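Local structure of redox-sensing transcriptional repressor Rex (Thermoanaerobacter ethanolicus, 3WG9) at residues D117-P120 and R121-G124; H194-D197 and S198-V202; N158-Y161 and T162-R165; R13-P16 and R17-R20. The protein probably represses transcription by binding DNA as a homodimer, in response to changes in the cellular NADH/NAD(+) redox state. One frame throughout, in Å; residues are numbered along the deposited sequence.

Contact 1 of 4, residues D117-P120 and R121-G124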
loop_
_atom_site.group_PDB
_atom_site.type_symbol
_atom_site.label_atom_id
_atom_site.label_comp_id
_atom_site.label_asym_id
_atom_site.label_seq_id
_atom_site.Cartn_x
_atom_site.Cartn_y
_atom_site.Cartn_z
ATOM N N ASP B 117 -15.472 -9.217 15.354
ATOM C CA ASP B 117 -14.441 -9.163 16.376
ATOM C C ASP B 117 -14.623 -10.269 17.419
ATOM O O ASP B 117 -15.693 -10.916 17.494
ATOM C CB ASP B 117 -14.410 -7.766 17.017
ATOM C CG ASP B 117 -13.110 -7.500 17.757
ATOM O OD1 ASP B 117 -12.148 -6.986 17.129
ATOM O OD2 ASP B 117 -13.090 -7.848 18.975
ATOM N N ILE B 118 -13.543 -10.562 18.130
ATOM C CA ILE B 118 -13.541 -11.668 19.075
ATOM C C ILE B 118 -13.988 -11.225 20.478
ATOM O O ILE B 118 -14.284 -12.053 21.343
ATOM C CB ILE B 118 -12.119 -12.312 19.075
ATOM C CG1 ILE B 118 -12.060 -13.679 19.744
ATOM C CG2 ILE B 118 -11.042 -11.389 19.678
ATOM C CD1 ILE B 118 -10.694 -13.886 20.453
ATOM N N ASN B 119 -13.966 -9.920 20.708
ATOM C CA ASN B 119 -14.308 -9.337 22.018
ATOM C C ASN B 119 -15.814 -9.173 22.294
ATOM O O ASN B 119 -16.443 -8.248 21.761
ATOM C CB ASN B 119 -13.664 -7.974 22.110
ATOM C CG ASN B 119 -13.614 -7.460 23.538
ATOM O OD1 ASN B 119 -14.279 -7.988 24.413
ATOM N ND2 ASN B 119 -12.870 -6.415 23.752
ATOM N N PRO B 120 -16.379 -10.021 23.181
ATOM C CA PRO B 120 -17.792 -9.948 23.569
ATOM C C PRO B 120 -18.274 -8.527 23.854
ATOM O O PRO B 120 -19.455 -8.220 23.632
ATOM C CB PRO B 120 -17.839 -10.779 24.860
ATOM C CG PRO B 120 -16.729 -11.794 24.657
ATOM C CD PRO B 120 -15.638 -10.943 24.063
ATOM N N ARG B 121 -17.365 -7.688 24.337
ATOM C CA ARG B 121 -17.668 -6.304 24.679
ATOM C C ARG B 121 -18.292 -5.583 23.529
ATOM O O ARG B 121 -19.150 -4.739 23.735
ATOM C CB ARG B 121 -16.404 -5.495 25.027
ATOM C CG ARG B 121 -16.262 -5.032 26.497
ATOM C CD ARG B 121 -15.096 -4.077 26.626
ATOM N NE ARG B 121 -15.334 -2.907 25.778
ATOM C CZ ARG B 121 -16.193 -1.920 26.074
ATOM N NH1 ARG B 121 -16.850 -1.877 27.253
ATOM N NH2 ARG B 121 -16.380 -0.939 25.208
ATOM N N LEU B 122 -17.771 -5.801 22.336
ATOM C CA LEU B 122 -18.158 -4.952 21.216
ATOM C C LEU B 122 -19.397 -5.418 20.503
ATOM O O LEU B 122 -19.988 -4.648 19.776
ATOM C CB LEU B 122 -17.006 -4.773 20.246
ATOM C CG LEU B 122 -15.681 -4.585 20.971
ATOM C CD1 LEU B 122 -14.601 -4.460 19.927
ATOM C CD2 LEU B 122 -15.726 -3.365 21.878
ATOM N N PHE B 123 -19.801 -6.658 20.717
ATOM C CA PHE B 123 -20.963 -7.187 20.050
ATOM C C PHE B 123 -22.171 -6.277 20.134
ATOM O O PHE B 123 -22.955 -6.335 21.096
ATOM C CB PHE B 123 -21.278 -8.570 20.581
ATOM C CG PHE B 123 -20.133 -9.507 20.469
ATOM C CD1 PHE B 123 -18.970 -9.125 19.789
ATOM C CD2 PHE B 123 -20.228 -10.780 20.992
ATOM C CE1 PHE B 123 -17.911 -9.978 19.689
ATOM C CE2 PHE B 123 -19.154 -11.653 20.894
ATOM C CZ PHE B 123 -18.009 -11.254 20.236
ATOM N N GLY B 124 -22.272 -5.360 19.172
ATOM C CA GLY B 124 -23.438 -4.515 19.079
ATOM C C GLY B 124 -23.039 -3.087 18.847
ATOM O O GLY B 124 -23.867 -2.306 18.410
#

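Contact 2 of 4, residues H194-D197 and S198-V202. With SO4 (sulfate ion), chain F.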
loop_
_atom_site.group_PDB
_atom_site.type_symbol
_atom_site.label_atom_id
_atom_site.label_comp_id
_atom_site.label_asym_id
_atom_site.label_seq_id
_atom_site.Cartn_x
_atom_site.Cartn_y
_atom_site.Cartn_z
ATOM N N HIS B 194 1.374 -4.620 1.862
ATOM C CA HIS B 194 2.747 -4.651 2.311
ATOM C C HIS B 194 3.063 -3.167 2.505
ATOM O O HIS B 194 3.769 -2.615 1.725
ATOM C CB HIS B 194 3.590 -5.215 1.128
ATOM C CG HIS B 194 3.367 -6.695 0.874
ATOM N ND1 HIS B 194 3.546 -7.652 1.849
ATOM C CD2 HIS B 194 3.045 -7.368 -0.266
ATOM C CE1 HIS B 194 3.295 -8.845 1.344
ATOM N NE2 HIS B 194 2.975 -8.698 0.067
ATOM N N LEU B 195 2.549 -2.518 3.556
ATOM C CA LEU B 195 2.932 -1.120 3.851
ATOM C C LEU B 195 4.448 -0.890 3.930
ATOM O O LEU B 195 4.948 0.170 3.594
ATOM C CB LEU B 195 2.347 -0.738 5.220
ATOM C CG LEU B 195 0.810 -0.656 5.263
ATOM C CD1 LEU B 195 0.353 -0.064 6.642
ATOM C CD2 LEU B 195 0.310 0.271 4.160
ATOM N N SER B 196 5.175 -1.852 4.499
ATOM C CA SER B 196 6.645 -1.697 4.535
ATOM C C SER B 196 7.267 -1.530 3.150
ATOM O O SER B 196 8.333 -0.883 3.004
ATOM C CB SER B 196 7.267 -2.857 5.366
ATOM O OG SER B 196 7.371 -3.978 4.518
ATOM N N ASP B 197 6.615 -2.035 2.094
ATOM C CA ASP B 197 7.186 -1.833 0.753
ATOM C C ASP B 197 7.229 -0.320 0.469
ATOM O O ASP B 197 8.145 0.169 -0.228
ATOM C CB ASP B 197 6.359 -2.483 -0.360
ATOM C CG ASP B 197 6.528 -4.011 -0.444
ATOM O OD1 ASP B 197 7.180 -4.630 0.428
ATOM O OD2 ASP B 197 5.942 -4.591 -1.393
ATOM N N SER B 198 6.236 0.424 0.965
ATOM C CA SER B 198 6.285 1.926 0.840
ATOM C C SER B 198 7.315 2.575 1.791
ATOM O O SER B 198 8.149 3.394 1.397
ATOM C CB SER B 198 4.850 2.517 1.038
ATOM O OG SER B 198 4.885 3.924 1.105
ATOM N N LEU B 199 7.243 2.207 3.077
ATOM C CA LEU B 199 8.143 2.754 4.069
ATOM C C LEU B 199 9.593 2.552 3.689
ATOM O O LEU B 199 10.436 3.469 3.865
ATOM C CB LEU B 199 7.823 2.080 5.422
ATOM C CG LEU B 199 8.729 2.579 6.559
ATOM C CD1 LEU B 199 8.696 4.081 6.830
ATOM C CD2 LEU B 199 8.408 1.779 7.842
ATOM N N PHE B 200 9.912 1.352 3.185
ATOM C CA PHE B 200 11.328 1.069 2.904
ATOM C C PHE B 200 11.876 1.873 1.750
ATOM O O PHE B 200 13.093 1.940 1.557
ATOM C CB PHE B 200 11.644 -0.407 2.710
ATOM C CG PHE B 200 11.415 -1.227 3.929
ATOM C CD1 PHE B 200 11.156 -0.626 5.169
ATOM C CD2 PHE B 200 11.398 -2.604 3.836
ATOM C CE1 PHE B 200 10.938 -1.398 6.308
ATOM C CE2 PHE B 200 11.200 -3.398 4.980
ATOM C CZ PHE B 200 10.958 -2.788 6.221
ATOM N N THR B 201 11.001 2.473 0.940
ATOM C CA THR B 201 11.525 3.418 -0.033
ATOM C C THR B 201 11.922 4.731 0.545
ATOM O O THR B 201 12.695 5.460 -0.078
ATOM C CB THR B 201 10.536 3.710 -1.260
ATOM O OG1 THR B 201 9.448 4.516 -0.795
ATOM C CG2 THR B 201 9.984 2.370 -1.871
ATOM N N VAL B 202 11.429 5.068 1.742
ATOM C CA VAL B 202 11.849 6.303 2.353
ATOM C C VAL B 202 13.264 6.018 2.947
ATOM O O VAL B 202 14.157 6.844 2.830
ATOM C CB VAL B 202 10.862 6.721 3.483
ATOM C CG1 VAL B 202 11.397 7.923 4.289
ATOM C CG2 VAL B 202 9.465 6.945 2.882
HETATM S S SO4 F . 4.067 -10.171 -3.709
HETATM O O1 SO4 F . 3.817 -10.773 -2.399
HETATM O O2 SO4 F . 5.280 -9.361 -3.639
HETATM O O3 SO4 F . 4.291 -11.236 -4.696
HETATM O O4 SO4 F . 2.971 -9.274 -4.087
#

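Contact 3 of 4, residues N158-Y161 and T162-R165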
loop_
_atom_site.group_PDB
_atom_site.type_symbol
_atom_site.label_atom_id
_atom_site.label_comp_id
_atom_site.label_asym_id
_atom_site.label_seq_id
_atom_site.Cartn_x
_atom_site.Cartn_y
_atom_site.Cartn_z
ATOM N N ASN B 158 -4.646 -15.471 15.601
ATOM C CA ASN B 158 -5.426 -16.431 14.815
ATOM C C ASN B 158 -5.780 -15.945 13.385
ATOM O O ASN B 158 -6.881 -16.204 12.900
ATOM C CB ASN B 158 -6.657 -16.999 15.578
ATOM C CG ASN B 158 -6.433 -17.146 17.093
ATOM O OD1 ASN B 158 -7.392 -17.096 17.874
ATOM N ND2 ASN B 158 -5.183 -17.318 17.514
ATOM N N ALA B 159 -4.833 -15.304 12.695
ATOM C CA ALA B 159 -5.025 -14.925 11.293
ATOM C C ALA B 159 -5.167 -16.013 10.218
ATOM O O ALA B 159 -6.057 -15.905 9.375
ATOM C CB ALA B 159 -4.031 -13.857 10.830
ATOM N N GLN B 160 -4.280 -16.996 10.166
ATOM C CA GLN B 160 -4.458 -18.051 9.201
ATOM C C GLN B 160 -5.758 -18.818 9.494
ATOM O O GLN B 160 -6.496 -19.190 8.582
ATOM C CB GLN B 160 -3.272 -19.019 9.234
ATOM C CG GLN B 160 -3.323 -20.162 8.231
ATOM C CD GLN B 160 -3.280 -19.684 6.788
ATOM O OE1 GLN B 160 -2.367 -18.961 6.387
ATOM N NE2 GLN B 160 -4.321 -20.026 6.014
ATOM N N TYR B 161 -6.072 -18.998 10.775
ATOM C CA TYR B 161 -7.296 -19.708 11.111
ATOM C C TYR B 161 -8.491 -18.878 10.620
ATOM O O TYR B 161 -9.436 -19.408 10.040
ATOM C CB TYR B 161 -7.363 -19.965 12.624
ATOM C CG TYR B 161 -8.716 -20.483 13.051
ATOM C CD1 TYR B 161 -9.206 -21.696 12.568
ATOM C CD2 TYR B 161 -9.527 -19.717 13.886
ATOM C CE1 TYR B 161 -10.468 -22.169 12.961
ATOM C CE2 TYR B 161 -10.768 -20.159 14.280
ATOM C CZ TYR B 161 -11.230 -21.381 13.818
ATOM O OH TYR B 161 -12.473 -21.774 14.202
ATOM N N THR B 162 -8.426 -17.566 10.801
ATOM C CA THR B 162 -9.499 -16.694 10.351
ATOM C C THR B 162 -9.617 -16.763 8.834
ATOM O O THR B 162 -10.699 -16.892 8.326
ATOM C CB THR B 162 -9.324 -15.251 10.869
ATOM O OG1 THR B 162 -9.363 -15.306 12.290
ATOM C CG2 THR B 162 -10.491 -14.326 10.400
ATOM N N ALA B 163 -8.490 -16.737 8.121
ATOM C CA ALA B 163 -8.500 -16.824 6.640
ATOM C C ALA B 163 -9.120 -18.179 6.235
ATOM O O ALA B 163 -9.936 -18.260 5.311
ATOM C CB ALA B 163 -7.075 -16.686 6.118
ATOM N N ASP B 164 -8.792 -19.247 6.969
ATOM C CA ASP B 164 -9.356 -20.575 6.597
ATOM C C ASP B 164 -10.871 -20.620 6.744
ATOM O O ASP B 164 -11.539 -21.244 5.929
ATOM C CB ASP B 164 -8.764 -21.695 7.471
ATOM C CG ASP B 164 -7.287 -21.970 7.172
ATOM O OD1 ASP B 164 -6.785 -21.547 6.107
ATOM O OD2 ASP B 164 -6.630 -22.639 8.001
ATOM N N ARG B 165 -11.399 -19.987 7.790
ATOM C CA ARG B 165 -12.826 -19.930 8.029
ATOM C C ARG B 165 -13.493 -19.165 6.901
ATOM O O ARG B 165 -14.590 -19.548 6.453
ATOM C CB ARG B 165 -13.162 -19.168 9.330
ATOM C CG ARG B 165 -12.615 -19.827 10.596
ATOM C CD ARG B 165 -13.108 -18.979 11.719
ATOM N NE ARG B 165 -14.520 -19.230 11.960
ATOM C CZ ARG B 165 -15.072 -18.944 13.113
ATOM N NH1 ARG B 165 -14.294 -18.371 14.038
ATOM N NH2 ARG B 165 -16.344 -19.246 13.344
#

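Contact 4 of 4, residues R13-P16 and R17-R20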
loop_
_atom_site.group_PDB
_atom_site.type_symbol
_atom_site.label_atom_id
_atom_site.label_comp_id
_atom_site.label_asym_id
_atom_site.label_seq_id
_atom_site.Cartn_x
_atom_site.Cartn_y
_atom_site.Cartn_z
ATOM N N ARG B 13 -1.022 -4.383 -11.750
ATOM C CA ARG B 13 -0.631 -3.394 -10.733
ATOM C C ARG B 13 -0.305 -2.014 -11.296
ATOM O O ARG B 13 -0.356 -1.034 -10.571
ATOM C CB ARG B 13 0.600 -3.849 -9.922
ATOM C CG ARG B 13 0.260 -5.122 -9.059
ATOM C CD ARG B 13 1.210 -5.303 -7.876
ATOM N NE ARG B 13 0.882 -6.517 -7.124
ATOM C CZ ARG B 13 -0.081 -6.568 -6.194
ATOM N NH1 ARG B 13 -0.859 -5.498 -5.922
ATOM N NH2 ARG B 13 -0.228 -7.678 -5.495
ATOM N N ARG B 14 -0.018 -1.904 -12.597
ATOM C CA ARG B 14 0.089 -0.560 -13.170
ATOM C C ARG B 14 -1.255 0.078 -13.430
ATOM O O ARG B 14 -1.359 1.327 -13.497
ATOM C CB ARG B 14 0.859 -0.582 -14.502
ATOM C CG ARG B 14 2.341 -0.898 -14.280
ATOM C CD ARG B 14 3.183 -0.765 -15.597
ATOM N NE ARG B 14 2.932 -1.832 -16.573
ATOM C CZ ARG B 14 3.640 -2.936 -16.693
ATOM N NH1 ARG B 14 4.655 -3.183 -15.851
ATOM N NH2 ARG B 14 3.324 -3.815 -17.631
ATOM N N LEU B 15 -2.279 -0.729 -13.682
ATOM C CA LEU B 15 -3.583 -0.128 -14.077
ATOM C C LEU B 15 -4.197 0.853 -13.080
ATOM O O LEU B 15 -4.772 1.868 -13.487
ATOM C CB LEU B 15 -4.628 -1.206 -14.466
ATOM C CG LEU B 15 -4.222 -2.167 -15.614
ATOM C CD1 LEU B 15 -5.219 -3.316 -15.791
ATOM C CD2 LEU B 15 -4.132 -1.368 -16.964
ATOM N N PRO B 16 -4.209 0.513 -11.769
ATOM C CA PRO B 16 -4.706 1.528 -10.827
ATOM C C PRO B 16 -3.868 2.807 -10.790
ATOM O O PRO B 16 -4.432 3.854 -10.500
ATOM C CB PRO B 16 -4.727 0.806 -9.460
ATOM C CG PRO B 16 -4.701 -0.708 -9.875
ATOM C CD PRO B 16 -3.817 -0.724 -11.089
ATOM N N ARG B 17 -2.563 2.703 -11.002
ATOM C CA ARG B 17 -1.721 3.907 -11.095
ATOM C C ARG B 17 -2.175 4.764 -12.289
ATOM O O ARG B 17 -2.372 5.982 -12.151
ATOM C CB ARG B 17 -0.249 3.543 -11.238
ATOM C CG ARG B 17 0.316 2.650 -10.105
ATOM C CD ARG B 17 1.823 2.397 -10.344
ATOM N NE ARG B 17 2.529 3.675 -10.467
ATOM C CZ ARG B 17 3.465 3.937 -11.386
ATOM N NH1 ARG B 17 3.815 3.021 -12.278
ATOM N NH2 ARG B 17 4.070 5.112 -11.386
ATOM N N TYR B 18 -2.481 4.149 -13.448
ATOM C CA TYR B 18 -2.982 5.016 -14.541
ATOM C C TYR B 18 -4.300 5.664 -14.156
ATOM O O TYR B 18 -4.512 6.872 -14.385
ATOM C CB TYR B 18 -3.193 4.205 -15.811
ATOM C CG TYR B 18 -1.983 3.430 -16.288
ATOM C CD1 TYR B 18 -0.685 3.915 -16.138
ATOM C CD2 TYR B 18 -2.157 2.238 -16.963
ATOM C CE1 TYR B 18 0.416 3.206 -16.623
ATOM C CE2 TYR B 18 -1.078 1.551 -17.485
ATOM C CZ TYR B 18 0.208 2.016 -17.303
ATOM O OH TYR B 18 1.244 1.240 -17.792
ATOM N N HIS B 19 -5.203 4.886 -13.543
ATOM C CA HIS B 19 -6.559 5.371 -13.198
ATOM C C HIS B 19 -6.448 6.569 -12.222
ATOM O O HIS B 19 -7.115 7.602 -12.344
ATOM C CB HIS B 19 -7.288 4.196 -12.500
ATOM C CG HIS B 19 -8.715 4.467 -12.159
ATOM N ND1 HIS B 19 -9.122 4.881 -10.903
ATOM C CD2 HIS B 19 -9.838 4.381 -12.910
ATOM C CE1 HIS B 19 -10.436 5.024 -10.891
ATOM N NE2 HIS B 19 -10.896 4.730 -12.099
ATOM N N ARG B 20 -5.611 6.431 -11.216
ATOM C CA ARG B 20 -5.464 7.475 -10.185
ATOM C C ARG B 20 -4.875 8.794 -10.762
ATOM O O ARG B 20 -5.263 9.891 -10.386
ATOM C CB ARG B 20 -4.496 6.921 -9.104
ATOM C CG ARG B 20 -4.319 7.817 -7.830
ATOM C CD ARG B 20 -3.721 7.030 -6.620
ATOM N NE ARG B 20 -2.638 6.122 -6.972
ATOM C CZ ARG B 20 -1.371 6.486 -7.193
ATOM N NH1 ARG B 20 -1.050 7.768 -7.133
ATOM N NH2 ARG B 20 -0.409 5.596 -7.504
#

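Contact 1 of 4, residues D117-P120 and R121-G124
F123 turns its CG away from its own carbonyl carbon (chi1 -56°), and this brings the ring back against P120, whose CA lies over the ring centre, 3.5 Å from the F123 centroid. The contact is a CH-pi interaction to one face; P120 also brings its apolar CB toward F123 CE2, and having no N-H it has no backbone donor there to satisfy. The backbone O of D117 meets the same ring at its edge, 3.3 Å from F123 CE1. N119 extends its amide with CG opposite the backbone N (chi1 -164°), which lets OD1 accept from R121 N at 3.1 Å, the donor standing above the amide plane. The main chain of N119 is engaged as well, its O taking a bond from L122 N at 2.8 Å. The turn opens the loop after strand 110-117 of the Rossmann fold, and D117, the last residue of that strand, binds NAD(+) and NADH in other structures of this protein. An Asx turn starts here: D117 OD2 accepts from N119 N at 2.8 Å, on the anti side of the carboxylate and somewhat out of its plane. The other oxygen, OD1, is bonded to the backbone N of A92 in the glycine-rich loop, so one aspartate joins both turns beside the cofactor site. L122 packs CD1 against D117 OD2 at 3.8 Å and also rests on V132 of the neighbouring strand.

Contact 2 of 4, residues H194-D197 and S198-V202
S196 and F200 make the closely packed side of this contact at the start of helix 195-214. The backbone O of S196 accepts from F200 N at 2.7 Å and at the same time lies over one face of the F200 ring, 3.2 Å from its CG. Farther out along that ring, S196 CB makes a CH-pi contact, 4.0 Å from the F200 centroid and offset toward the rim. A small serine suits the spot, since its CB can lie on the ring without a bulky branch in the way. L195 O receives L199 N at 3.1 Å, a nearly straight bond with an N-H...O angle of 169°, and a weak one from S198 N. One turn on, T201 sets OG1 between its backbone N and carbonyl carbon (chi1 73°), which bends the hydroxyl back to S198 O at 2.8 Å; its CG2 meanwhile touches D197 O at 3.3 Å. The looser side is at H194, just before the helix, whose ring leads away from the turn and gives a sulfate ion, probably from the crystallisation liquor, only a weak bond, from NE2 to O1 at 3.3 Å. That ion is also held by R17 and R20 of the second subunit. D197 forms a salt bridge with R20 of that subunit, and S198 OG bonds to its E191 and W175. In other structures of this protein H194 binds zinc and L195 belongs to the NADH site. The chemistry implies a helix start that is closely packed and internally hydrogen-bonded within the chain, while D197 and S198 find polar partners on the other subunit.

Contact 3 of 4, residues N158-Y161 and T162-R165
R165 can be followed outward across the ring of Y161, one turn earlier on helix 159-168. Its CB lies 3.8 Å from Y161 O, the carbonyl that also accepts from R165 N. CG comes next, over one face of the Y161 ring in a CH-pi contact, 4.0 Å from the centroid and offset toward the rim. CD continues across that ring, 3.7 Å from Y161 CE2. The chain then bends at chi3 (76°), so that the guanidinium faces the Y161 OH, which lies over it rather than in its plane. NE forms a salt bridge with E139 and, at the tip, NH1 one with E136, a residue that binds zinc in another structure of this protein. Q160 meanwhile donates NE2 to D164 OD1 at 2.9 Å, and NE2 is also bonded to K183 O. At the helix start T162 gives both OG1, at 2.7 Å, and its backbone N to N158 O, from opposite faces of the carbonyl plane. This helix makes the beta-alpha-beta crossover between strands 149-152 and 173-176, and T162 contacts NADH in another structure. Arginine thus serves twice here: its methylenes cover an aromatic face while its charge is probably neutralised by two glutamates.

Contact 4 of 4, residues R13-P16 and R17-R20
Y18 lays its ring against R14 one turn back in helix 9-27, whose later part falls in the predicted helix-turn-helix region. R14 O sits 3.5 Å above the ring plane of Y18, over the centre, and accepts from Y18 N at 3.0 Å, almost in line with the carbonyl. With chi1 at -55° the Y18 CG sits beside its own N, and the ring extends back along the helix. The R14 side chain runs alongside in the same direction, so that its CD is 3.5 Å from Y18 OH, which lies near the edge of the guanidinium. L15 CD2 also touches Y18 CD2 at 4.1 Å; leucine suits a buried place between this ring and helix 68-78. The second shell fixes the polar ends: D52 OD2 takes both R14 NE, in a salt bridge, and Y18 OH, and so ties tyrosine and arginine to helix 46-54. H19 stacks on Y72 and bonds to T76, while R17 NH2 is hydrogen-bonded to M42 O. P16 brings no N-H, so the helix kinks where that bond to the turn before is missing, yet its carbonyl still takes part: R20 N donates to P16 O at 2.9 Å.

Overall arrangement
From the N terminus, contact 4 comes first, within helix 9-27 of the winged-helix domain. Contact 1 follows in the loop after strand 110-117, and contact 3 on the helix that leads from strand 149-152 to strand 173-176, both in the Rossmann domain. Contact 2 comes last, at the start of helix 195-214. Each closes only a local turn, so the four lie in series and none nests in or crosses another. Contacts 1 and 3 are neighbours, about 5 Å apart at their nearest atoms, whereas contact 4 lies across the chain's centre from both. Contacts 2 and 4 both touch the second subunit, joining the last helix to the DNA-binding part of the dimer partner.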